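Local coordinates for protein Rho guanyl nucleotide exchange factor (Rom2), putative (Aspergillus fumigatus Af293, PDB 5O51) that probably acts as a guanine-nucleotide exchange factor for Rho-type GTPases, represented here by its beta-propeller CNH domain, at residues A[178-183]-A[190-195]. Numbering follows the deposited sequence.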
loop_
_atom_site.group_PDB
_atom_site.type_symbol
_atom_site.label_atom_id
_atom_site.label_comp_id
_atom_site.label_asym_id
_atom_site.label_seq_id
_atom_site.Cartn_x
_atom_site.Cartn_y
_atom_site.Cartn_z
ATOM N N ALA A 178 -20.763 0.466 0.534
ATOM C CA ALA A 178 -20.039 0.036 1.755
ATOM C C ALA A 178 -18.697 0.786 2.004
ATOM O O ALA A 178 -18.070 1.317 1.084
ATOM C CB ALA A 178 -19.788 -1.458 1.711
ATOM N N GLU A 179 -18.265 0.793 3.260
ATOM C CA GLU A 179 -16.928 1.281 3.635
ATOM C C GLU A 179 -15.812 0.392 3.014
ATOM O O GLU A 179 -15.840 -0.837 3.198
ATOM C CB GLU A 179 -16.788 1.307 5.166
ATOM C CG GLU A 179 -15.549 2.052 5.687
ATOM C CD GLU A 179 -15.438 2.072 7.208
ATOM O OE1 GLU A 179 -15.769 1.057 7.862
ATOM O OE2 GLU A 179 -15.006 3.113 7.754
ATOM N N SER A 180 -14.856 1.020 2.303
ATOM C CA SER A 180 -13.749 0.304 1.614
ATOM C C SER A 180 -12.393 0.450 2.304
ATOM O O SER A 180 -11.970 1.567 2.560
ATOM C CB SER A 180 -13.601 0.789 0.190
ATOM O OG SER A 180 -14.721 0.428 -0.564
ATOM N N SER A 181 -11.752 -0.695 2.590
ATOM C CA SER A 181 -10.367 -0.808 3.117
ATOM C C SER A 181 -9.282 -0.699 2.033
ATOM O O SER A 181 -8.270 -0.077 2.265
ATOM C CB SER A 181 -10.135 -2.159 3.804
ATOM O OG SER A 181 -11.025 -2.406 4.875
ATOM N N SER A 182 -9.482 -1.300 0.861
ATOM C CA SER A 182 -8.399 -1.430 -0.111
ATOM C C SER A 182 -8.850 -1.619 -1.563
ATOM O O SER A 182 -9.988 -1.929 -1.834
ATOM C CB SER A 182 -7.576 -2.631 0.287
ATOM O OG SER A 182 -8.328 -3.826 0.219
ATOM N N ILE A 183 -7.918 -1.509 -2.487
ATOM C CA ILE A 183 -8.213 -1.762 -3.893
ATOM C C ILE A 183 -7.073 -2.431 -4.688
ATOM O O ILE A 183 -5.928 -2.102 -4.550
ATOM C CB ILE A 183 -8.717 -0.446 -4.563
ATOM C CG1 ILE A 183 -9.554 -0.746 -5.788
ATOM C CG2 ILE A 183 -7.560 0.493 -4.905
ATOM C CD1 ILE A 183 -10.386 0.439 -6.223
ATOM N N LEU A 190 -11.356 -4.354 -11.230
ATOM C CA LEU A 190 -10.971 -3.891 -9.893
ATOM C C LEU A 190 -11.615 -4.737 -8.784
ATOM O O LEU A 190 -12.836 -4.921 -8.788
ATOM C CB LEU A 190 -11.412 -2.468 -9.655
ATOM C CG LEU A 190 -10.945 -1.376 -10.600
ATOM C CD1 LEU A 190 -11.610 -0.095 -10.120
ATOM C CD2 LEU A 190 -9.446 -1.219 -10.668
ATOM N N CYS A 191 -10.784 -5.216 -7.844
ATOM C CA CYS A 191 -11.243 -5.926 -6.647
ATOM C C CYS A 191 -11.122 -4.981 -5.436
ATOM O O CYS A 191 -10.002 -4.536 -5.061
ATOM C CB CYS A 191 -10.423 -7.192 -6.428
ATOM S SG CYS A 191 -11.113 -8.303 -5.193
ATOM N N VAL A 192 -12.272 -4.671 -4.852
ATOM C CA VAL A 192 -12.369 -3.721 -3.768
ATOM C C VAL A 192 -12.552 -4.487 -2.474
ATOM O O VAL A 192 -13.421 -5.362 -2.381
ATOM C CB VAL A 192 -13.557 -2.738 -3.941
ATOM C CG1 VAL A 192 -13.767 -1.887 -2.668
ATOM C CG2 VAL A 192 -13.337 -1.837 -5.153
ATOM N N GLY A 193 -11.746 -4.097 -1.473
ATOM C CA GLY A 193 -11.808 -4.653 -0.120
ATOM C C GLY A 193 -12.733 -3.741 0.658
ATOM O O GLY A 193 -12.397 -2.599 0.893
ATOM N N CYS A 194 -13.936 -4.218 0.963
ATOM C CA CYS A 194 -14.977 -3.392 1.568
ATOM C C CYS A 194 -15.497 -4.214 2.716
ATOM O O CYS A 194 -15.171 -5.377 2.811
ATOM C CB CYS A 194 -16.084 -3.083 0.531
ATOM S SG CYS A 194 -17.230 -4.468 0.291
ATOM N N ALA A 195 -16.331 -3.648 3.568
ATOM C CA ALA A 195 -16.769 -4.355 4.798
ATOM C C ALA A 195 -17.486 -5.714 4.625
ATOM O O ALA A 195 -17.582 -6.489 5.566
ATOM C CB ALA A 195 -17.635 -3.404 5.591
#
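With CG1 of Ile-183 turned anti to its backbone N (chi1 -156°) and CG2 of Val-192 lying beside its own backbone N, the two side chains cross at a slant on one face of an antiparallel beta hairpin, where Ile-183 CD1 comes within 3.9 Å of Val-192 CG2. Leu-190 CD1 reaches the same CD1 of Ile-183, so a small apolar cluster forms on that side. The hairpin pairs strand 180-186, the first of its four-stranded sheet, with strand 189-194; the sheet is one blade of the CNH-domain propeller. Near the start of the first strand a classic beta bulge shifts the register by one, setting Ser-181 and Ser-182 together against the single residue Gly-193. Their two amides converge on Gly-193 O: Ser-181 N sits at 2.6 Å, tilted from the carbonyl plane and with a bent N-H...O angle of 130°, whereas Ser-182 N, at 3.2 Å, lies in that plane on a lone pair and, though longer, its N-H points more nearly straight at the oxygen. Gly-193 N returns a bond to Ser-182 O (2.8 Å) that is nearly straight at the hydrogen (171°), although it approaches from above the Ser-182 carbonyl plane. Ser-182 OG lies 3.6 Å from Gly-193 CA, close over the backbone where the glycine has no side chain, but its hydrogen bond goes to Pro-230 O at the start of the next blade. On the face shared with Ile-183 and Val-192, Ser-180 OG touches Val-192 CG1 while its hydrogen-bond partner is Ser-137 OG of the preceding blade. At the open end of the hairpin, past Ser-180 and Cys-194, Ala-195 N closes the pairing with a bond of 2.9 Å, bent at the hydrogen, the N lying almost in line with the C=O of Glu-179.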